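Endonuclease/exonuclease/phosphatase (Beutenbergia cavernae DSM 12333, PDB 4RUW) belongs to the endonuclease/exonuclease/phosphatase family, pairing a DNase I-like domain that carries a zinc ion with an Ig-like beta-sandwich domain. Local coordinates at residues 238-243 against 253-258; 349-354 against 363-368; 392-397 against 405-410. All blocks are in the same frame, centred on the assembly; numbering follows the deposited sequence. Where two conformers were deposited one is given.

Contact 1: residues 238-243 against 253-258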
ATOM      1  N   ILE A 238      -4.958  -4.886  -6.278  1.00 11.89           N
ATOM      2  CA  ILE A 238      -5.097  -6.228  -5.732  1.00 12.20           C
ATOM      3  C   ILE A 238      -5.774  -6.147  -4.379  1.00 11.54           C
ATOM      4  O   ILE A 238      -5.524  -5.213  -3.616  1.00 12.10           O
ATOM      5  CB  ILE A 238      -3.720  -6.953  -5.600  1.00 13.54           C
ATOM      6  CG1 ILE A 238      -2.771  -6.202  -4.654  1.00 14.27           C
ATOM      7  CG2 ILE A 238      -3.103  -7.156  -6.970  1.00 15.21           C
ATOM      8  CD1 ILE A 238      -1.467  -6.953  -4.383  1.00 17.23           C
ATOM      9  N   TRP A 239      -6.643  -7.110  -4.091  1.00 11.85           N
ATOM     10  CA  TRP A 239      -7.095  -7.320  -2.725  1.00 11.49           C
ATOM     11  C   TRP A 239      -5.952  -7.950  -1.931  1.00 11.87           C
ATOM     12  O   TRP A 239      -4.928  -8.342  -2.494  1.00 12.75           O
ATOM     13  CB  TRP A 239      -8.246  -8.304  -2.673  1.00 12.26           C
ATOM     14  CG  TRP A 239      -9.509  -7.955  -3.386  1.00 12.76           C
ATOM     15  CD1 TRP A 239      -9.768  -6.877  -4.192  1.00 13.06           C
ATOM     16  CD2 TRP A 239     -10.713  -8.716  -3.322  1.00 12.80           C
ATOM     17  NE1 TRP A 239     -11.080  -6.938  -4.639  1.00 13.60           N
ATOM     18  CE2 TRP A 239     -11.673  -8.061  -4.115  1.00 13.83           C
ATOM     19  CE3 TRP A 239     -11.066  -9.905  -2.671  1.00 14.31           C
ATOM     20  CZ2 TRP A 239     -12.966  -8.553  -4.276  1.00 14.75           C
ATOM     21  CZ3 TRP A 239     -12.338 -10.393  -2.826  1.00 14.68           C
ATOM     22  CH2 TRP A 239     -13.278  -9.721  -3.627  1.00 15.31           C
ATOM     23  N   THR A 240      -6.138  -8.099  -0.624  1.00 11.84           N
ATOM     24  CA  THR A 240      -5.155  -8.821   0.169  1.00 12.08           C
ATOM     25  C   THR A 240      -5.297 -10.338   0.047  1.00 11.96           C
ATOM     26  O   THR A 240      -4.343 -11.066   0.339  1.00 12.88           O
ATOM     27  CB  THR A 240      -5.198  -8.438   1.653  1.00 12.81           C
ATOM     28  OG1 THR A 240      -6.512  -8.685   2.156  1.00 13.29           O
ATOM     29  CG2 THR A 240      -4.841  -6.973   1.845  1.00 13.58           C
ATOM     30  N   THR A 241      -6.466 -10.812  -0.385  1.00 12.27           N
ATOM     31  CA  THR A 241      -6.709 -12.247  -0.505  1.00 13.09           C
ATOM     32  C   THR A 241      -7.279 -12.570  -1.884  1.00 12.34           C
ATOM     33  O   THR A 241      -7.848 -11.703  -2.557  1.00 13.13           O
ATOM     34  CB  THR A 241      -7.688 -12.771   0.566  1.00 15.01           C
ATOM     35  OG1 THR A 241      -8.920 -12.040   0.498  1.00 15.30           O
ATOM     36  CG2 THR A 241      -7.085 -12.671   1.956  1.00 16.94           C
ATOM     37  N   ASP A 242      -7.131 -13.822  -2.298  1.00 13.20           N
ATOM     38  CA  ASP A 242      -7.580 -14.246  -3.617  1.00 13.75           C
ATOM     39  C   ASP A 242      -9.057 -13.920  -3.829  1.00 14.12           C
ATOM     40  O   ASP A 242      -9.894 -14.179  -2.961  1.00 14.86           O
ATOM     41  CB  ASP A 242      -7.381 -15.750  -3.784  1.00 14.67           C
ATOM     42  CG  ASP A 242      -5.918 -16.163  -3.781  1.00 15.67           C
ATOM     43  OD1 ASP A 242      -5.020 -15.304  -3.950  1.00 15.64           O
ATOM     44  OD2 ASP A 242      -5.664 -17.377  -3.622  1.00 18.59           O
ATOM     45  N   VAL A 243      -9.380 -13.369  -4.994  1.00 14.80           N
ATOM     46  CA  VAL A 243     -10.766 -13.078  -5.331  1.00 15.52           C
ATOM     47  C   VAL A 243     -11.467 -14.400  -5.621  1.00 16.50           C
ATOM     48  O   VAL A 243     -11.073 -15.115  -6.532  1.00 17.71           O
ATOM     49  CB  VAL A 243     -10.842 -12.151  -6.562  1.00 16.22           C
ATOM     50  CG1 VAL A 243     -12.283 -11.923  -6.979  1.00 17.53           C
ATOM     51  CG2 VAL A 243     -10.158 -10.824  -6.273  1.00 17.01           C
ATOM     52  N   LEU A 253      -0.467 -14.787  -2.680  1.00 12.64           N
ATOM     53  CA  LEU A 253       0.926 -14.909  -3.063  1.00 12.73           C
ATOM     54  C   LEU A 253       1.612 -13.534  -3.081  1.00 12.69           C
ATOM     55  O   LEU A 253       2.658 -13.336  -2.464  1.00 12.35           O
ATOM     56  CB  LEU A 253       1.026 -15.587  -4.429  1.00 13.65           C
ATOM     57  CG  LEU A 253       2.433 -15.786  -4.984  1.00 14.84           C
ATOM     58  CD1 LEU A 253       3.256 -16.707  -4.090  1.00 16.79           C
ATOM     59  CD2 LEU A 253       2.356 -16.324  -6.406  1.00 16.99           C
HETATM   60  N   MSE A 254       1.010 -12.566  -3.760  1.00 12.62           N
HETATM   61  CA  MSE A 254       1.613 -11.246  -3.845  1.00 12.41           C
HETATM   62  C   MSE A 254       1.760 -10.595  -2.472  1.00 11.98           C
HETATM   63  O   MSE A 254       2.780  -9.964  -2.182  1.00 12.23           O
HETATM   64  CB  MSE A 254       0.818 -10.361  -4.809  1.00 12.31           C
HETATM   65  CG  MSE A 254       1.106 -10.685  -6.279  1.00 13.33           C
HETATM   66 SE   MSE A 254       0.314  -9.459  -7.569  0.60 13.62          SE
HETATM   67  CE  MSE A 254      -1.391 -10.376  -7.838  1.00 17.18           C
ATOM     68  N   GLN A 255       0.746 -10.738  -1.622  1.00 12.41           N
ATOM     69  CA  GLN A 255       0.846 -10.162  -0.285  1.00 12.50           C
ATOM     70  C   GLN A 255       1.958 -10.819   0.537  1.00 12.40           C
ATOM     71  O   GLN A 255       2.616 -10.150   1.335  1.00 13.01           O
ATOM     72  CB  GLN A 255      -0.501 -10.212   0.440  1.00 13.70           C
ATOM     73  CG  GLN A 255      -1.588  -9.400  -0.256  1.00 15.21           C
ATOM     74  CD  GLN A 255      -1.505  -7.905   0.016  1.00 14.66           C
ATOM     75  OE1 GLN A 255      -0.877  -7.465   0.982  1.00 16.41           O
ATOM     76  NE2 GLN A 255      -2.178  -7.115  -0.822  1.00 16.15           N
ATOM     77  N   SER A 256       2.189 -12.115   0.339  1.00 12.34           N
ATOM     78  CA  SER A 256       3.279 -12.779   1.041  1.00 13.05           C
ATOM     79  C   SER A 256       4.624 -12.181   0.623  1.00 12.55           C
ATOM     80  O   SER A 256       5.504 -12.016   1.455  1.00 13.15           O
ATOM     81  CB  SER A 256       3.252 -14.300   0.834  1.00 13.73           C
ATOM     82  OG  SER A 256       3.741 -14.704  -0.439  1.00 13.69           O
ATOM     83  N   TRP A 257       4.773 -11.831  -0.651  1.00 12.14           N
ATOM     84  CA  TRP A 257       6.016 -11.217  -1.120  1.00 12.72           C
ATOM     85  C   TRP A 257       6.241  -9.864  -0.462  1.00 11.95           C
ATOM     86  O   TRP A 257       7.356  -9.512  -0.085  1.00 13.75           O
ATOM     87  CB  TRP A 257       5.985 -10.996  -2.626  1.00 12.82           C
ATOM     88  CG  TRP A 257       5.912 -12.215  -3.471  1.00 13.50           C
ATOM     89  CD1 TRP A 257       6.103 -13.509  -3.088  1.00 13.45           C
ATOM     90  CD2 TRP A 257       5.610 -12.247  -4.867  1.00 13.16           C
ATOM     91  NE1 TRP A 257       5.947 -14.348  -4.173  1.00 14.43           N
ATOM     92  CE2 TRP A 257       5.645 -13.593  -5.274  1.00 13.55           C
ATOM     93  CE3 TRP A 257       5.331 -11.261  -5.818  1.00 14.04           C
ATOM     94  CZ2 TRP A 257       5.403 -13.978  -6.592  1.00 14.90           C
ATOM     95  CZ3 TRP A 257       5.094 -11.646  -7.126  1.00 15.22           C
ATOM     96  CH2 TRP A 257       5.125 -12.991  -7.499  1.00 15.83           C
ATOM     97  N   ILE A 258       5.177  -9.082  -0.343  1.00 12.56           N
ATOM     98  CA  ILE A 258       5.293  -7.758   0.259  1.00 11.96           C
ATOM     99  C   ILE A 258       5.705  -7.889   1.730  1.00 12.41           C
ATOM    100  O   ILE A 258       6.606  -7.189   2.208  1.00 12.99           O
ATOM    101  CB  ILE A 258       3.974  -6.960   0.131  1.00 12.62           C
ATOM    102  CG1 ILE A 258       3.597  -6.766  -1.343  1.00 12.86           C
ATOM    103  CG2 ILE A 258       4.102  -5.624   0.818  1.00 13.73           C
ATOM    104  CD1 ILE A 258       2.180  -6.232  -1.557  1.00 13.80           C
TER
HETATM  105  O   HOH W   1      -2.406 -16.269  -4.200  1.00 16.82           O

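Contact 2: residues 349-354 against 363-368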
ATOM      1  N   GLY A 349      -0.887 -15.959   5.891  1.00 13.67           N
ATOM      2  CA  GLY A 349      -0.600 -14.823   6.739  1.00 13.55           C
ATOM      3  C   GLY A 349       0.863 -14.776   7.109  1.00 12.65           C
ATOM      4  O   GLY A 349       1.707 -15.368   6.431  1.00 13.45           O
ATOM      5  N   TRP A 350       1.177 -14.086   8.197  1.00 12.21           N
ATOM      6  CA  TRP A 350       2.568 -13.873   8.556  1.00 12.30           C
ATOM      7  C   TRP A 350       2.697 -13.276   9.945  1.00 12.05           C
ATOM      8  O   TRP A 350       1.721 -12.792  10.541  1.00 13.01           O
ATOM      9  CB  TRP A 350       3.242 -12.916   7.560  1.00 13.01           C
ATOM     10  CG  TRP A 350       2.498 -11.619   7.383  1.00 13.35           C
ATOM     11  CD1 TRP A 350       2.510 -10.541   8.217  1.00 14.30           C
ATOM     12  CD2 TRP A 350       1.603 -11.287   6.312  1.00 13.27           C
ATOM     13  NE1 TRP A 350       1.688  -9.552   7.728  1.00 14.29           N
ATOM     14  CE2 TRP A 350       1.116  -9.984   6.561  1.00 13.75           C
ATOM     15  CE3 TRP A 350       1.181 -11.960   5.161  1.00 14.16           C
ATOM     16  CZ2 TRP A 350       0.229  -9.341   5.699  1.00 14.80           C
ATOM     17  CZ3 TRP A 350       0.287 -11.326   4.310  1.00 15.85           C
ATOM     18  CH2 TRP A 350      -0.181 -10.029   4.587  1.00 15.22           C
ATOM     19  N   ALA A 351       3.932 -13.308  10.435  1.00 12.75           N
ATOM     20  CA  ALA A 351       4.340 -12.591  11.626  1.00 12.88           C
ATOM     21  C   ALA A 351       5.546 -11.738  11.266  1.00 12.70           C
ATOM     22  O   ALA A 351       6.488 -12.227  10.641  1.00 14.36           O
ATOM     23  CB  ALA A 351       4.697 -13.563  12.727  1.00 15.33           C
ATOM     24  N   GLN A 352       5.506 -10.465  11.645  1.00 12.42           N
ATOM     25  CA  GLN A 352       6.630  -9.557  11.445  1.00 12.55           C
ATOM     26  C   GLN A 352       7.132  -9.081  12.799  1.00 12.24           C
ATOM     27  O   GLN A 352       6.375  -8.494  13.579  1.00 13.22           O
ATOM     28  CB  GLN A 352       6.220  -8.351  10.597  1.00 14.09           C
ATOM     29  CG  GLN A 352       5.860  -8.691   9.160  1.00 14.81           C
ATOM     30  CD  GLN A 352       5.458  -7.461   8.361  1.00 16.45           C
ATOM     31  OE1 GLN A 352       4.804  -6.557   8.886  1.00 18.11           O
ATOM     32  NE2 GLN A 352       5.834  -7.425   7.089  1.00 18.38           N
ATOM     33  N   LEU A 353       8.404  -9.352  13.074  1.00 12.41           N
ATOM     34  CA  LEU A 353       9.039  -8.949  14.318  1.00 13.54           C
ATOM     35  C   LEU A 353       9.981  -7.789  14.029  1.00 13.59           C
ATOM     36  O   LEU A 353      10.755  -7.835  13.070  1.00 14.71           O
ATOM     37  CB  LEU A 353       9.824 -10.129  14.898  1.00 15.73           C
ATOM     38  CG  LEU A 353      10.647  -9.854  16.155  1.00 18.51           C
ATOM     39  CD1 LEU A 353       9.744  -9.616  17.351  1.00 20.26           C
ATOM     40  CD2 LEU A 353      11.610 -11.010  16.413  1.00 21.13           C
ATOM     41  N   THR A 354       9.909  -6.745  14.847  1.00 13.51           N
ATOM     42  CA  THR A 354      10.847  -5.635  14.748  1.00 13.96           C
ATOM     43  C   THR A 354      11.454  -5.372  16.113  1.00 13.97           C
ATOM     44  O   THR A 354      10.741  -5.294  17.112  1.00 15.11           O
ATOM     45  CB  THR A 354      10.155  -4.346  14.250  1.00 14.60           C
ATOM     46  OG1 THR A 354       9.422  -4.615  13.049  1.00 15.73           O
ATOM     47  CG2 THR A 354      11.177  -3.251  13.979  1.00 16.04           C
ATOM     48  N   LEU A 363       5.633  -7.155  17.559  1.00 12.82           N
ATOM     49  CA  LEU A 363       5.204  -8.306  16.781  1.00 13.19           C
ATOM     50  C   LEU A 363       3.859  -7.982  16.148  1.00 14.00           C
ATOM     51  O   LEU A 363       2.891  -7.684  16.859  1.00 17.48           O
ATOM     52  CB  LEU A 363       5.083  -9.518  17.702  1.00 17.15           C
ATOM     53  CG  LEU A 363       5.034 -10.946  17.173  1.00 20.44           C
ATOM     54  CD1 LEU A 363       6.047 -11.143  16.069  1.00 20.01           C
ATOM     55  CD2 LEU A 363       5.307 -11.921  18.311  1.00 19.52           C
ATOM     56  N   SER A 364       3.817  -7.998  14.817  1.00 12.93           N
ATOM     57  CA  SER A 364       2.586  -7.806  14.066  1.00 13.37           C
ATOM     58  C   SER A 364       2.202  -9.139  13.427  1.00 13.12           C
ATOM     59  O   SER A 364       2.982  -9.711  12.659  1.00 14.59           O
ATOM     60  CB  SER A 364       2.781  -6.743  12.983  1.00 14.19           C
ATOM     61  OG  SER A 364       1.643  -6.666  12.133  1.00 15.55           O
ATOM     62  N   VAL A 365       1.017  -9.639  13.759  1.00 12.66           N
ATOM     63  CA  VAL A 365       0.599 -10.964  13.344  1.00 12.92           C
ATOM     64  C   VAL A 365      -0.682 -10.833  12.548  1.00 12.61           C
ATOM     65  O   VAL A 365      -1.653 -10.204  12.992  1.00 13.09           O
ATOM     66  CB  VAL A 365       0.394 -11.894  14.547  1.00 14.35           C
ATOM     67  CG1 VAL A 365       0.011 -13.290  14.085  1.00 15.54           C
ATOM     68  CG2 VAL A 365       1.651 -11.945  15.369  1.00 15.37           C
ATOM     69  N   CYS A 366      -0.691 -11.462  11.384  0.57 13.22           N
ATOM     70  CA  CYS A 366      -1.790 -11.299  10.461  0.57 13.60           C
ATOM     71  C   CYS A 366      -2.285 -12.625   9.913  0.57 12.91           C
ATOM     72  O   CYS A 366      -1.514 -13.388   9.328  0.57 14.79           O
ATOM     73  CB  CYS A 366      -1.344 -10.409   9.307  0.57 15.76           C
ATOM     74  SG  CYS A 366      -2.493 -10.398   7.951  0.57 17.58           S
ATOM     75  N   LYS A 367      -3.570 -12.896  10.122  1.00 13.25           N
ATOM     76  CA  LYS A 367      -4.242 -14.003   9.456  1.00 13.30           C
ATOM     77  C   LYS A 367      -4.770 -13.466   8.129  1.00 13.82           C
ATOM     78  O   LYS A 367      -5.656 -12.607   8.104  1.00 14.67           O
ATOM     79  CB  LYS A 367      -5.399 -14.541  10.298  1.00 14.70           C
ATOM     80  CG  LYS A 367      -6.228 -15.585   9.555  1.00 15.47           C
ATOM     81  CD  LYS A 367      -7.408 -16.078  10.377  1.00 16.60           C
ATOM     82  CE  LYS A 367      -8.316 -16.969   9.550  1.00 17.28           C
ATOM     83  NZ  LYS A 367      -9.514 -17.418  10.319  1.00 17.67           N
ATOM     84  N   ASN A 368      -4.213 -13.953   7.026  1.00 14.33           N
ATOM     85  CA  ASN A 368      -4.601 -13.452   5.717  1.00 14.33           C
ATOM     86  C   ASN A 368      -5.427 -14.490   4.984  1.00 15.91           C
ATOM     87  O   ASN A 368      -5.006 -15.057   3.978  1.00 18.35           O
ATOM     88  CB  ASN A 368      -3.379 -13.038   4.903  1.00 14.45           C
ATOM     89  CG  ASN A 368      -3.730 -12.067   3.803  1.00 13.91           C
ATOM     90  OD1 ASN A 368      -4.573 -11.186   3.992  1.00 14.80           O
ATOM     91  ND2 ASN A 368      -3.115 -12.235   2.641  1.00 13.94           N
TER
HETATM   92  O   HOH W   2       2.128  -7.070   9.350  1.00 19.00           O

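Contact 3: residues 392-397 against 405-410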
ATOM      1  N   ARG A 392       6.906 -14.890  24.356  1.00 21.49           N
ATOM      2  CA  ARG A 392       5.652 -14.184  24.137  1.00 19.74           C
ATOM      3  C   ARG A 392       4.946 -14.810  22.951  1.00 18.15           C
ATOM      4  O   ARG A 392       5.591 -15.256  22.002  1.00 19.16           O
ATOM      5  CB  ARG A 392       5.883 -12.694  23.892  1.00 21.51           C
ATOM      6  CG  ARG A 392       4.587 -11.888  23.800  1.00 20.94           C
ATOM      7  CD  ARG A 392       4.839 -10.394  23.823  1.00 21.26           C
ATOM      8  NE  ARG A 392       5.349  -9.952  25.115  1.00 19.68           N
ATOM      9  CZ  ARG A 392       4.601  -9.423  26.078  1.00 18.64           C
ATOM     10  NH1 ARG A 392       3.293  -9.274  25.903  1.00 19.94           N
ATOM     11  NH2 ARG A 392       5.160  -9.043  27.220  1.00 18.91           N
ATOM     12  N   THR A 393       3.621 -14.843  23.028  1.00 17.50           N
ATOM     13  CA  THR A 393       2.764 -15.399  21.995  1.00 17.51           C
ATOM     14  C   THR A 393       1.769 -14.330  21.564  1.00 16.87           C
ATOM     15  O   THR A 393       1.166 -13.666  22.413  1.00 19.16           O
ATOM     16  CB  THR A 393       2.009 -16.623  22.534  1.00 19.95           C
ATOM     17  OG1 THR A 393       2.957 -17.616  22.945  1.00 21.81           O
ATOM     18  CG2 THR A 393       1.093 -17.207  21.476  1.00 20.06           C
ATOM     19  N   VAL A 394       1.627 -14.132  20.254  1.00 15.63           N
ATOM     20  CA  VAL A 394       0.670 -13.174  19.721  1.00 15.91           C
ATOM     21  C   VAL A 394      -0.130 -13.872  18.631  1.00 15.34           C
ATOM     22  O   VAL A 394       0.444 -14.517  17.747  1.00 15.50           O
ATOM     23  CB  VAL A 394       1.375 -11.917  19.173  1.00 16.74           C
ATOM     24  CG1 VAL A 394       0.375 -10.955  18.554  1.00 18.44           C
ATOM     25  CG2 VAL A 394       2.167 -11.224  20.283  1.00 17.70           C
ATOM     26  N   THR A 395      -1.452 -13.759  18.702  1.00 16.65           N
ATOM     27  CA  THR A 395      -2.328 -14.508  17.814  1.00 16.72           C
ATOM     28  C   THR A 395      -3.278 -13.576  17.068  1.00 16.37           C
ATOM     29  O   THR A 395      -3.754 -12.585  17.626  1.00 17.71           O
ATOM     30  CB  THR A 395      -3.142 -15.554  18.609  1.00 19.36           C
ATOM     31  OG1 THR A 395      -2.244 -16.393  19.342  1.00 22.20           O
ATOM     32  CG2 THR A 395      -3.994 -16.423  17.685  1.00 20.63           C
ATOM     33  N   ASP A 396      -3.542 -13.889  15.801  1.00 16.15           N
ATOM     34  CA  ASP A 396      -4.559 -13.184  15.035  1.00 15.59           C
ATOM     35  C   ASP A 396      -5.602 -14.167  14.522  1.00 15.86           C
ATOM     36  O   ASP A 396      -5.265 -15.170  13.889  1.00 15.97           O
ATOM     37  CB  ASP A 396      -3.920 -12.446  13.861  1.00 16.06           C
ATOM     38  CG  ASP A 396      -4.852 -11.427  13.238  1.00 16.99           C
ATOM     39  OD1 ASP A 396      -5.519 -10.695  13.987  1.00 21.26           O
ATOM     40  OD2 ASP A 396      -4.927 -11.348  11.999  1.00 17.73           O
ATOM     41  N   SER A 397      -6.871 -13.888  14.801  1.00 17.82           N
ATOM     42  CA  SER A 397      -7.948 -14.702  14.254  1.00 19.16           C
ATOM     43  C   SER A 397      -8.850 -13.826  13.388  1.00 19.06           C
ATOM     44  O   SER A 397      -8.452 -12.740  12.983  1.00 23.95           O
ATOM     45  CB  SER A 397      -8.733 -15.392  15.366  1.00 23.28           C
ATOM     46  OG  SER A 397      -9.208 -14.454  16.304  1.00 25.71           O
ATOM     47  N   THR A 405      -3.086  -8.125  14.577  1.00 12.81           N
ATOM     48  CA  THR A 405      -2.769  -8.027  15.991  1.00 13.91           C
ATOM     49  C   THR A 405      -1.328  -7.590  16.183  1.00 13.71           C
ATOM     50  O   THR A 405      -0.396  -8.326  15.825  1.00 15.95           O
ATOM     51  CB  THR A 405      -2.991  -9.373  16.689  1.00 15.89           C
ATOM     52  OG1 THR A 405      -4.323  -9.830  16.414  1.00 17.18           O
ATOM     53  CG2 THR A 405      -2.808  -9.244  18.186  1.00 17.44           C
ATOM     54  N   VAL A 406      -1.151  -6.394  16.744  1.00 13.36           N
ATOM     55  CA  VAL A 406       0.170  -5.805  16.919  1.00 15.03           C
ATOM     56  C   VAL A 406       0.423  -5.543  18.400  1.00 15.00           C
ATOM     57  O   VAL A 406      -0.355  -4.848  19.057  1.00 15.59           O
ATOM     58  CB  VAL A 406       0.307  -4.483  16.145  1.00 16.39           C
ATOM     59  CG1 VAL A 406       1.744  -3.987  16.194  1.00 18.66           C
ATOM     60  CG2 VAL A 406      -0.138  -4.659  14.703  1.00 17.32           C
ATOM     61  N   GLU A 407       1.491  -6.130  18.932  1.00 16.79           N
ATOM     62  CA  GLU A 407       1.888  -5.918  20.322  1.00 17.49           C
ATOM     63  C   GLU A 407       3.280  -5.339  20.366  1.00 16.71           C
ATOM     64  O   GLU A 407       4.140  -5.724  19.577  1.00 16.19           O
ATOM     65  CB  GLU A 407       1.886  -7.225  21.117  1.00 21.47           C
ATOM     66  CG  GLU A 407       0.509  -7.761  21.436  1.00 23.61           C
ATOM     67  CD  GLU A 407       0.543  -8.863  22.480  1.00 26.21           C
ATOM     68  OE1 GLU A 407      -0.453  -9.603  22.582  1.00 28.61           O
ATOM     69  OE2 GLU A 407       1.566  -8.989  23.195  1.00 26.86           O
ATOM     70  N   THR A 408       3.497  -4.430  21.307  1.00 17.79           N
ATOM     71  CA  THR A 408       4.779  -3.789  21.504  1.00 18.44           C
ATOM     72  C   THR A 408       5.113  -3.879  22.984  1.00 16.58           C
ATOM     73  O   THR A 408       4.257  -3.628  23.829  1.00 18.45           O
ATOM     74  CB  THR A 408       4.701  -2.310  21.089  1.00 23.16           C
ATOM     75  OG1 THR A 408       4.344  -2.226  19.706  1.00 27.23           O
ATOM     76  CG2 THR A 408       6.020  -1.615  21.308  1.00 24.68           C
ATOM     77  N   TRP A 409       6.345  -4.251  23.304  1.00 15.08           N
ATOM     78  CA  TRP A 409       6.728  -4.392  24.698  1.00 14.80           C
ATOM     79  C   TRP A 409       8.222  -4.151  24.857  1.00 16.01           C
ATOM     80  O   TRP A 409       8.951  -4.052  23.870  1.00 16.42           O
ATOM     81  CB  TRP A 409       6.313  -5.769  25.239  1.00 15.13           C
ATOM     82  CG  TRP A 409       7.120  -6.931  24.712  1.00 15.14           C
ATOM     83  CD1 TRP A 409       8.106  -7.603  25.376  1.00 16.20           C
ATOM     84  CD2 TRP A 409       7.007  -7.557  23.422  1.00 15.76           C
ATOM     85  NE1 TRP A 409       8.612  -8.605  24.587  1.00 16.61           N
ATOM     86  CE2 TRP A 409       7.956  -8.601  23.384  1.00 15.76           C
ATOM     87  CE3 TRP A 409       6.196  -7.345  22.303  1.00 16.04           C
ATOM     88  CZ2 TRP A 409       8.126  -9.422  22.272  1.00 16.06           C
ATOM     89  CZ3 TRP A 409       6.368  -8.166  21.195  1.00 16.91           C
ATOM     90  CH2 TRP A 409       7.327  -9.193  21.191  1.00 17.22           C
ATOM     91  N   ARG A 410       8.671  -4.029  26.101  1.00 16.16           N
ATOM     92  CA  ARG A 410      10.085  -3.823  26.366  1.00 18.19           C
ATOM     93  C   ARG A 410      10.767  -5.157  26.603  1.00 18.89           C
ATOM     94  O   ARG A 410      10.343  -5.946  27.448  1.00 19.48           O
ATOM     95  CB  ARG A 410      10.273  -2.913  27.581  1.00 19.82           C
ATOM     96  CG  ARG A 410      11.726  -2.563  27.901  1.00 22.83           C
ATOM     97  CD  ARG A 410      11.821  -1.880  29.261  1.00 26.29           C
ATOM     98  NE  ARG A 410      13.088  -1.179  29.463  0.29 30.28           N
ATOM     99  CZ  ARG A 410      13.536  -0.775  30.649  0.31 33.45           C
ATOM    100  NH1 ARG A 410      12.833  -1.016  31.749  0.34 34.52           N
ATOM    101  NH2 ARG A 410      14.695  -0.136  30.737  0.28 34.58           N
TER

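Contact 1: residues 238-243 against 253-258
Gln255 NE2 gives the direct polar bond across the contact, a long, weak hydrogen bond to Trp239 O (3.4 Å, 147° at the hydrogen), so packing carries at least as much of this contact as polarity. The Gln255 side chain lies across the loop at Thr240, bent at chi2 (-79°), which brings the amide back over it: CG lies 3.3 Å from Thr240 O, and NE2 comes within 3.8 Å of the methyl Thr240 CG2. A water also bridges the segments, donating to Asp242 OD1 at 2.8 Å and accepting from the backbone Leu253 N, early in helix 251-260, at 2.9 Å. Ile238 presents both branches to the helix. Its CD1 lies 3.6 Å from Gln255 NE2, the two side chains passing in opposite directions, while CG2 meets Met254 CE, the terminal methyl of a selenomethionine, at 3.7 Å; the bend at chi3 (-90°) carries that methyl toward the isoleucine. Around them, Gln213 and Leu217 of helix 207-222 touch Met254, and the hydroxyl of Tyr297 is hydrogen-bonded with Ile238 O. The loop thus folds back on the helix that follows it, beside strand 296-300 in one of the two sheets of the DNase I-like fold.

Contact 2: residues 349-354 against 363-368
The indole of Trp350 has Cys366 on one face, with CB over the five-membered ring in a CH-pi contact (3.8 Å to the centroid) and SG over the six-membered ring in a sulfur-aromatic one (4.1 Å), while a water lies in plane at its NE1 edge. Asn368 approaches obliquely near CZ3, its amide turned 50° from the ring. This illustrates how a cross-strand pair can shelter an aromatic ring in a beta hairpin, here strands 349-356 and 360-367 of the Ig-like domain. Trp350 and Cys366 form a hydrogen-bonded antiparallel pair, as do Gln352 and Ser364, the latter joined by Gln352 N to Ser364 O at 2.8 Å. With CG set between the backbone N and the carbonyl carbon (chi1 53°), the indole leans across to its partner strand, where SG, anti to the backbone N in one of two conformers of Cys366, lies over it; Cys366 pairs with Cys404 in a disulfide. Helix 251-260 touches Trp350 through Gln255 and Ala259, and polar ends on this side are tied outward: Gln352 NE2 to Leu263 O, Ser364 OG to Gln269 OE1 and Asn368 OD1 to Arg268 NH2. Ala351, Leu353, Leu363 and Val365 occupy the other side, with Leu363 CD1 4.1 Å from Leu353 CB and strand 378-384 packing alongside. The water at the indole edge accepts from Trp350 NE1 at 3.0 Å and donates to Gln352 OE1 and Ser364 OG.

Contact 3: residues 392-397 against 405-410
Arg392 lies over the face of Trp409, the two side chains running past each other in opposite directions. Its CD sits almost squarely above the six-membered ring, 3.4 Å from the centroid, in a CH-pi contact. Farther along, CZ stands over the five-membered ring at 4.0 Å, a cation-pi contact, although guanidinium and indole are tilted 35° from parallel. The bend at chi3 (-67°) turns the guanidinium along the ring while NH1 points to Glu407. There it forms a salt bridge, NH1 to OE2 at 3.2 Å, with the carboxylate plane turned 75° from the guanidinium and the bond somewhat bent. Val394 sets its two methyls to different neighbours: CG2 lies against Glu407 CD at 3.6 Å, and CG1 against Thr405 CG2. At the other end Thr405 OG1 lies near both Asp396 OD1 (2.8 Å) and Thr395 O (3.1 Å), two acceptors for one hydroxyl proton. Asp396 OD2 meanwhile accepts from Lys367 N. The strands are edge strands of different sheets of the Ig-like sandwich. The join is made through side chains, with no backbone-to-backbone bond between these strands, and the indole face may partly shield the ion pair from water.

The three contacts run from the join between domains to the outer border of the Ig-like sandwich. Contacts 1 and 2 are buried; contact 3 is only partly so, and charged groups enter its chemistry. Contact 1 fits a loop to a helix by packing and one bridging water, whereas contact 2 rests on regular backbone pairing. These two meet where Thr240 O takes a hydrogen bond from Asn368 ND2, linking the DNase I-like and Ig-like parts. Contacts 2 and 3 share one sheet, strand 405-410 lying next to strand 360-367, with Val365 N bonded to Thr405 O. Contacts 1 and 3 do not touch, their nearest atoms being about 10 Å apart.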